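PDB 4R9N: Lmo0547 protein from Listeria monocytogenes, which is a SorC/DeoR-family transcriptional regulator that probably binds DNA and, through its putative sugar-binding domain, a carbohydrate effector. Local coordinates for residues Ala33-Leu45 / Lys61-Ile73. Sequence-based numbering, arbitrary orientation.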
ATOM      1  N   ALA A  33       6.027 -14.996  -9.659  1.00 31.28           N
ATOM      2  CA  ALA A  33       6.091 -13.622 -10.140  1.00 31.09           C
ATOM      3  C   ALA A  33       6.056 -12.621  -8.959  1.00 31.19           C
ATOM      4  O   ALA A  33       6.797 -11.631  -8.950  1.00 26.16           O
ATOM      5  CB  ALA A  33       4.936 -13.383 -11.082  1.00 32.23           C
ATOM      6  N   LEU A  34       5.187 -12.872  -7.971  1.00 28.83           N
ATOM      7  CA  LEU A  34       5.118 -11.999  -6.782  1.00 28.26           C
ATOM      8  C   LEU A  34       6.438 -11.893  -6.052  1.00 25.76           C
ATOM      9  O   LEU A  34       6.816 -10.764  -5.676  1.00 25.16           O
ATOM     10  CB  LEU A  34       4.024 -12.463  -5.821  1.00 31.67           C
ATOM     11  CG  LEU A  34       3.874 -11.721  -4.503  1.00 32.17           C
ATOM     12  CD1 LEU A  34       3.553 -10.289  -4.756  1.00 29.93           C
ATOM     13  CD2 LEU A  34       2.734 -12.348  -3.684  1.00 35.35           C
ATOM     14  N   ASN A  35       7.151 -13.004  -5.836  1.00 25.15           N
ATOM     15  CA  ASN A  35       8.469 -12.943  -5.205  1.00 26.65           C
ATOM     16  C   ASN A  35       9.534 -12.167  -6.027  1.00 26.50           C
ATOM     17  O   ASN A  35      10.336 -11.417  -5.489  1.00 24.88           O
ATOM     18  CB  ASN A  35       9.013 -14.338  -4.869  1.00 30.44           C
ATOM     19  CG  ASN A  35       8.166 -15.033  -3.814  1.00 33.14           C
ATOM     20  OD1 ASN A  35       7.779 -14.413  -2.829  1.00 36.41           O
ATOM     21  ND2 ASN A  35       7.805 -16.278  -4.049  1.00 34.78           N
ATOM     22  N   PHE A  36       9.505 -12.370  -7.338  1.00 25.74           N
ATOM     23  CA  PHE A  36      10.387 -11.698  -8.226  1.00 24.73           C
ATOM     24  C   PHE A  36      10.055 -10.189  -8.251  1.00 21.11           C
ATOM     25  O   PHE A  36      10.980  -9.356  -8.194  1.00 20.82           O
ATOM     26  CB  PHE A  36      10.206 -12.323  -9.631  1.00 26.97           C
ATOM     27  CG  PHE A  36      11.081 -11.725 -10.668  1.00 30.03           C
ATOM     28  CD1 PHE A  36      12.439 -11.696 -10.509  1.00 31.65           C
ATOM     29  CD2 PHE A  36      10.541 -11.145 -11.784  1.00 32.86           C
ATOM     30  CE1 PHE A  36      13.246 -11.125 -11.473  1.00 35.03           C
ATOM     31  CE2 PHE A  36      11.370 -10.595 -12.764  1.00 33.64           C
ATOM     32  CZ  PHE A  36      12.708 -10.569 -12.588  1.00 32.55           C
ATOM     33  N   LEU A  37       8.766  -9.854  -8.305  1.00 20.92           N
ATOM     34  CA  LEU A  37       8.309  -8.431  -8.219  1.00 21.34           C
ATOM     35  C   LEU A  37       8.815  -7.788  -6.945  1.00 20.39           C
ATOM     36  O   LEU A  37       9.343  -6.674  -6.990  1.00 18.33           O
ATOM     37  CB  LEU A  37       6.812  -8.354  -8.312  1.00 23.83           C
ATOM     38  CG  LEU A  37       6.150  -7.005  -8.223  1.00 27.29           C
ATOM     39  CD1 LEU A  37       6.564  -6.093  -9.356  1.00 28.67           C
ATOM     40  CD2 LEU A  37       4.643  -7.243  -8.311  1.00 31.47           C
ATOM     41  N   ALA A  38       8.723  -8.500  -5.823  1.00 18.10           N
ATOM     42  CA  ALA A  38       9.249  -7.965  -4.562  1.00 19.08           C
ATOM     43  C   ALA A  38      10.734  -7.687  -4.588  1.00 18.35           C
ATOM     44  O   ALA A  38      11.205  -6.638  -4.072  1.00 17.21           O
ATOM     45  CB  ALA A  38       8.870  -8.853  -3.388  1.00 19.24           C
ATOM     46  N   LYS A  39      11.469  -8.614  -5.117  1.00 19.09           N
ATOM     47  CA  LYS A  39      12.901  -8.509  -5.208  1.00 20.14           C
ATOM     48  C   LYS A  39      13.327  -7.340  -6.078  1.00 20.37           C
ATOM     49  O   LYS A  39      14.219  -6.515  -5.718  1.00 17.11           O
ATOM     50  CB  LYS A  39      13.433  -9.789  -5.828  1.00 25.23           C
ATOM     51  CG  LYS A  39      14.922  -9.879  -5.823  1.00 28.76           C
ATOM     52  CD  LYS A  39      15.377 -11.276  -6.229  1.00 35.56           C
ATOM     53  CE  LYS A  39      16.753 -11.561  -5.654  1.00 40.29           C
ATOM     54  NZ  LYS A  39      16.563 -11.977  -4.231  1.00 42.79           N
ATOM     55  N   GLU A  40      12.657  -7.213  -7.214  1.00 19.65           N
ATOM     56  CA  GLU A  40      12.996  -6.103  -8.128  1.00 20.37           C
ATOM     57  C   GLU A  40      12.504  -4.759  -7.640  1.00 19.76           C
ATOM     58  O   GLU A  40      13.216  -3.729  -7.866  1.00 18.09           O
ATOM     59  CB  GLU A  40      12.519  -6.409  -9.528  1.00 22.60           C
ATOM     60  CG  GLU A  40      13.308  -7.612 -10.067  1.00 24.81           C
ATOM     61  CD  GLU A  40      14.832  -7.365 -10.147  1.00 29.57           C
ATOM     62  OE1 GLU A  40      15.240  -6.243 -10.471  1.00 29.68           O
ATOM     63  OE2 GLU A  40      15.622  -8.292  -9.835  1.00 34.21           O
ATOM     64  N   ALA A  41      11.377  -4.758  -6.917  1.00 16.58           N
ATOM     65  CA  ALA A  41      10.911  -3.558  -6.287  1.00 17.22           C
ATOM     66  C   ALA A  41      11.870  -3.092  -5.240  1.00 16.61           C
ATOM     67  O   ALA A  41      12.139  -1.878  -5.164  1.00 16.60           O
ATOM     68  CB  ALA A  41       9.527  -3.716  -5.703  1.00 16.84           C
ATOM     69  N   ALA A  42      12.386  -4.019  -4.435  1.00 15.29           N
ATOM     70  CA  ALA A  42      13.331  -3.624  -3.426  1.00 16.63           C
ATOM     71  C   ALA A  42      14.567  -2.972  -4.065  1.00 17.15           C
ATOM     72  O   ALA A  42      15.076  -1.948  -3.576  1.00 18.33           O
ATOM     73  CB  ALA A  42      13.711  -4.783  -2.579  1.00 16.85           C
ATOM     74  N   TYR A  43      15.050  -3.571  -5.126  1.00 17.35           N
ATOM     75  CA  TYR A  43      16.263  -3.098  -5.791  1.00 18.61           C
ATOM     76  C   TYR A  43      16.047  -1.719  -6.353  1.00 18.85           C
ATOM     77  O   TYR A  43      16.820  -0.794  -6.049  1.00 20.29           O
ATOM     78  CB  TYR A  43      16.704  -4.053  -6.864  1.00 20.04           C
ATOM     79  CG  TYR A  43      17.820  -3.513  -7.733  1.00 21.64           C
ATOM     80  CD1 TYR A  43      19.085  -3.222  -7.211  1.00 21.34           C
ATOM     81  CD2 TYR A  43      17.583  -3.256  -9.036  1.00 22.24           C
ATOM     82  CE1 TYR A  43      20.100  -2.702  -7.994  1.00 22.61           C
ATOM     83  CE2 TYR A  43      18.571  -2.748  -9.833  1.00 23.79           C
ATOM     84  CZ  TYR A  43      19.835  -2.464  -9.319  1.00 23.93           C
ATOM     85  OH  TYR A  43      20.804  -1.939 -10.184  1.00 26.03           O
ATOM     86  N   THR A  44      14.991  -1.535  -7.125  1.00 18.95           N
ATOM     87  CA  THR A  44      14.759  -0.278  -7.754  1.00 20.75           C
ATOM     88  C   THR A  44      14.319   0.817  -6.814  1.00 19.16           C
ATOM     89  O   THR A  44      14.821   1.970  -6.897  1.00 19.83           O
ATOM     90  CB  THR A  44      13.747  -0.397  -8.867  1.00 24.36           C
ATOM     91  OG1 THR A  44      14.291  -1.265  -9.856  1.00 30.57           O
ATOM     92  CG2 THR A  44      13.497   0.975  -9.493  1.00 26.67           C
ATOM     93  N   LEU A  45      13.428   0.483  -5.873  1.00 17.78           N
ATOM     94  CA  LEU A  45      12.950   1.485  -4.953  1.00 18.64           C
ATOM     95  C   LEU A  45      13.961   1.912  -3.892  1.00 19.07           C
ATOM     96  O   LEU A  45      13.879   3.059  -3.444  1.00 17.39           O
ATOM     97  CB  LEU A  45      11.633   1.087  -4.310  1.00 19.10           C
ATOM     98  CG  LEU A  45      10.438   0.850  -5.273  1.00 20.67           C
ATOM     99  CD1 LEU A  45       9.243   0.370  -4.455  1.00 21.00           C
ATOM    100  CD2 LEU A  45      10.005   2.065  -6.096  1.00 22.21           C
ATOM    101  N   LYS A  61       0.850  -8.690   2.618  1.00 22.04           N
ATOM    102  CA  LYS A  61       1.771  -9.683   2.145  0.60 22.40           C
ATOM    103  C   LYS A  61       2.765  -9.159   1.138  1.00 20.53           C
ATOM    104  O   LYS A  61       3.918  -9.556   1.182  1.00 21.22           O
ATOM    105  CB  LYS A  61       1.047 -10.912   1.542  0.60 24.85           C
ATOM    106  CG  LYS A  61       0.282 -11.721   2.573  0.60 27.89           C
ATOM    107  CD  LYS A  61      -0.554 -12.849   1.939  0.60 28.97           C
ATOM    108  CE  LYS A  61      -1.081 -13.727   3.045  0.60 30.89           C
ATOM    109  NZ  LYS A  61      -1.881 -14.859   2.533  0.60 33.81           N
ATOM    110  N   THR A  62       2.330  -8.324   0.198  1.00 19.16           N
ATOM    111  CA  THR A  62       3.224  -7.839  -0.815  1.00 19.74           C
ATOM    112  C   THR A  62       4.336  -6.904  -0.242  1.00 17.56           C
ATOM    113  O   THR A  62       5.545  -7.021  -0.531  1.00 17.50           O
ATOM    114  CB  THR A  62       2.419  -7.113  -1.925  1.00 22.08           C
ATOM    115  OG1 THR A  62       1.451  -8.009  -2.523  1.00 24.62           O
ATOM    116  CG2 THR A  62       3.312  -6.687  -2.956  1.00 24.36           C
ATOM    117  N   ILE A  63       3.928  -6.001   0.598  1.00 17.34           N
ATOM    118  CA  ILE A  63       4.901  -5.147   1.303  1.00 18.23           C
ATOM    119  C   ILE A  63       5.831  -5.965   2.244  1.00 16.04           C
ATOM    120  O   ILE A  63       6.995  -5.630   2.371  1.00 16.72           O
ATOM    121  CB  ILE A  63       4.160  -4.039   2.032  1.00 18.29           C
ATOM    122  CG1 ILE A  63       3.553  -3.105   0.950  1.00 20.39           C
ATOM    123  CG2 ILE A  63       5.112  -3.198   2.880  1.00 18.85           C
ATOM    124  CD1 ILE A  63       2.546  -2.232   1.532  1.00 23.31           C
ATOM    125  N   ARG A  64       5.294  -6.991   2.910  1.00 17.41           N
ATOM    126  CA  ARG A  64       6.142  -7.882   3.725  1.00 18.50           C
ATOM    127  C   ARG A  64       7.274  -8.514   2.866  1.00 18.54           C
ATOM    128  O   ARG A  64       8.447  -8.504   3.236  1.00 17.54           O
ATOM    129  CB  ARG A  64       5.293  -8.900   4.429  1.00 19.96           C
ATOM    130  CG  ARG A  64       6.110  -9.926   5.182  1.00 22.49           C
ATOM    131  CD  ARG A  64       6.543  -9.290   6.493  1.00 25.93           C
ATOM    132  NE  ARG A  64       7.890  -8.865   6.427  1.00 25.60           N
ATOM    133  CZ  ARG A  64       8.559  -8.287   7.404  1.00 24.79           C
ATOM    134  NH1 ARG A  64       9.841  -8.047   7.180  1.00 26.41           N
ATOM    135  NH2 ARG A  64       7.970  -7.941   8.553  1.00 24.20           N
ATOM    136  N   LYS A  65       6.917  -9.031   1.686  1.00 19.99           N
ATOM    137  CA  LYS A  65       7.903  -9.546   0.771  1.00 20.22           C
ATOM    138  C   LYS A  65       8.947  -8.490   0.340  1.00 17.55           C
ATOM    139  O   LYS A  65      10.154  -8.742   0.306  1.00 17.14           O
ATOM    140  CB  LYS A  65       7.198 -10.203  -0.430  1.00 22.24           C
ATOM    141  CG  LYS A  65       6.558 -11.539  -0.084  1.00 25.26           C
ATOM    142  CD  LYS A  65       5.673 -12.090  -1.198  1.00 28.34           C
ATOM    143  CE  LYS A  65       5.030 -13.442  -0.801  1.00 31.08           C
ATOM    144  NZ  LYS A  65       6.089 -14.472  -0.576  1.00 31.53           N
ATOM    145  N   PHE A  66       8.469  -7.320  -0.028  1.00 16.19           N
ATOM    146  CA  PHE A  66       9.347  -6.172  -0.338  1.00 16.81           C
ATOM    147  C   PHE A  66      10.332  -5.952   0.771  1.00 15.68           C
ATOM    148  O   PHE A  66      11.537  -5.808   0.559  1.00 16.39           O
ATOM    149  CB  PHE A  66       8.485  -4.946  -0.594  1.00 15.99           C
ATOM    150  CG  PHE A  66       9.221  -3.648  -0.620  1.00 16.77           C
ATOM    151  CD1 PHE A  66       9.918  -3.234  -1.752  1.00 18.92           C
ATOM    152  CD2 PHE A  66       9.191  -2.814   0.479  1.00 16.90           C
ATOM    153  CE1 PHE A  66      10.558  -2.006  -1.768  1.00 18.54           C
ATOM    154  CE2 PHE A  66       9.840  -1.607   0.462  1.00 18.93           C
ATOM    155  CZ  PHE A  66      10.536  -1.218  -0.670  1.00 17.44           C
ATOM    156  N   ALA A  67       9.821  -5.875   1.980  1.00 14.89           N
ATOM    157  CA  ALA A  67      10.716  -5.660   3.136  1.00 15.93           C
ATOM    158  C   ALA A  67      11.728  -6.784   3.361  1.00 17.38           C
ATOM    159  O   ALA A  67      12.856  -6.535   3.698  1.00 19.25           O
ATOM    160  CB  ALA A  67       9.893  -5.372   4.387  1.00 15.84           C
ATOM    161  N   ASN A  68      11.350  -8.031   3.128  1.00 18.54           N
ATOM    162  CA  ASN A  68      12.244  -9.128   3.308  1.00 21.79           C
ATOM    163  C   ASN A  68      13.368  -9.020   2.282  1.00 21.66           C
ATOM    164  O   ASN A  68      14.511  -9.416   2.590  1.00 20.53           O
ATOM    165  CB  ASN A  68      11.475 -10.477   3.091  1.00 21.84           C
ATOM    166  CG  ASN A  68      10.525 -10.813   4.243  1.00 24.11           C
ATOM    167  OD1 ASN A  68      10.531 -10.206   5.308  1.00 25.21           O
ATOM    168  ND2 ASN A  68       9.686 -11.781   4.008  1.00 27.02           N
ATOM    169  N   GLU A  69      13.021  -8.546   1.066  1.00 19.53           N
ATOM    170  CA  GLU A  69      14.006  -8.468  -0.023  1.00 19.77           C
ATOM    171  C   GLU A  69      14.887  -7.214   0.051  1.00 19.15           C
ATOM    172  O   GLU A  69      15.880  -7.074  -0.693  1.00 19.47           O
ATOM    173  CB  GLU A  69      13.311  -8.507  -1.389  1.00 21.61           C
ATOM    174  CG  GLU A  69      12.553  -9.806  -1.693  1.00 23.01           C
ATOM    175  CD  GLU A  69      13.459 -10.947  -2.068  1.00 27.41           C
ATOM    176  OE1 GLU A  69      14.700 -10.783  -2.197  1.00 30.24           O
ATOM    177  OE2 GLU A  69      12.889 -12.032  -2.220  1.00 31.58           O
ATOM    178  N   PHE A  70      14.521  -6.271   0.899  1.00 17.97           N
ATOM    179  CA  PHE A  70      15.178  -4.987   0.958  1.00 17.35           C
ATOM    180  C   PHE A  70      16.644  -5.104   1.378  1.00 20.23           C
ATOM    181  O   PHE A  70      16.999  -5.942   2.249  1.00 20.66           O
ATOM    182  CB  PHE A  70      14.388  -4.062   1.892  1.00 17.37           C
ATOM    183  CG  PHE A  70      14.635  -2.631   1.648  1.00 16.79           C
ATOM    184  CD1 PHE A  70      13.941  -1.979   0.629  1.00 18.60           C
ATOM    185  CD2 PHE A  70      15.605  -1.928   2.362  1.00 19.13           C
ATOM    186  CE1 PHE A  70      14.205  -0.665   0.344  1.00 18.06           C
ATOM    187  CE2 PHE A  70      15.881  -0.609   2.078  1.00 18.44           C
ATOM    188  CZ  PHE A  70      15.151   0.035   1.090  1.00 18.23           C
ATOM    189  N   PRO A  71      17.522  -4.303   0.754  1.00 22.51           N
ATOM    190  CA  PRO A  71      18.956  -4.457   1.015  1.00 24.48           C
ATOM    191  C   PRO A  71      19.389  -3.819   2.327  1.00 25.95           C
ATOM    192  O   PRO A  71      18.614  -3.076   2.982  1.00 24.87           O
ATOM    193  CB  PRO A  71      19.614  -3.739  -0.186  1.00 24.37           C
ATOM    194  CG  PRO A  71      18.648  -2.619  -0.438  1.00 24.70           C
ATOM    195  CD  PRO A  71      17.311  -3.374  -0.374  1.00 21.84           C
ATOM    196  N   PHE A  72      20.627  -4.110   2.744  1.00 23.36           N
ATOM    197  CA  PHE A  72      21.142  -3.555   3.996  1.00 26.87           C
ATOM    198  C   PHE A  72      22.004  -2.329   3.788  1.00 31.52           C
ATOM    199  O   PHE A  72      23.144  -2.283   4.182  1.00 41.04           O
ATOM    200  CB  PHE A  72      21.956  -4.609   4.759  1.00 28.21           C
ATOM    201  CG  PHE A  72      21.138  -5.792   5.176  1.00 29.02           C
ATOM    202  CD1 PHE A  72      20.799  -6.746   4.259  1.00 30.94           C
ATOM    203  CD2 PHE A  72      20.703  -5.915   6.480  1.00 33.35           C
ATOM    204  CE1 PHE A  72      20.039  -7.841   4.646  1.00 34.20           C
ATOM    205  CE2 PHE A  72      19.923  -6.983   6.869  1.00 32.27           C
ATOM    206  CZ  PHE A  72      19.590  -7.930   5.934  1.00 30.93           C
ATOM    207  N   ILE A  73      21.457  -1.310   3.201  1.00 30.60           N
ATOM    208  CA  ILE A  73      22.191  -0.111   2.913  1.00 31.14           C
ATOM    209  C   ILE A  73      21.852   0.939   3.936  1.00 29.90           C
ATOM    210  O   ILE A  73      20.687   1.326   4.089  1.00 29.99           O
ATOM    211  CB  ILE A  73      21.818   0.456   1.532  1.00 32.56           C
ATOM    212  CG1 ILE A  73      22.274  -0.496   0.428  1.00 36.45           C
ATOM    213  CG2 ILE A  73      22.555   1.790   1.298  1.00 33.71           C
ATOM    214  CD1 ILE A  73      21.854  -0.061  -0.985  1.00 35.93           C
TER
HETATM  215  O   HOH W   1       9.894 -12.275  -1.317  1.00 43.95           O
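Phe66 and Glu69 enter helix 33-45 as knobs into holes, a compact example of how neighbouring helices pack over the parallel sheet of a Rossmann-like domain. The two axes come within 7.9 Å and cross at -56°, an approach consistent with the small side chains of Ala38 and Ala42. Ala38 CB rests on Lys65 CB at 3.7 Å, while Ala42 CB meets Glu69 O. The Phe66 ring sits among Ala38, Ala41, Ala42 and Leu45. Phe66 CE1 lies 3.6 Å from Ala42 CA, which comes to the ring obliquely, and Ala41 O sits at the ring edge, near its plane. Phe66 and Leu45 both touch Leu221 of strand 217-221, so the helix pair packs on the sheet.

Polar side chains finish the seam on its outer side. Lys65 crosses Leu34 at about a right angle; extended through chi2 and chi3, it bends at chi4, bringing Lys65 NZ to Asn35 OD1 at 2.8 Å in the carbonyl plane. Glu69, folded at chi2 (-76°), lays its CG against Lys39 CA and brings its carboxylate obliquely across the Lys39 side chain. A water donates to Glu69 OE2 and, weakly, to Asn35 OD1, linking the two polar pairs. Lys39 NZ meets Glu69 OE1 on the syn side at 3.0 Å, a salt bridge 30° out of the carboxylate plane.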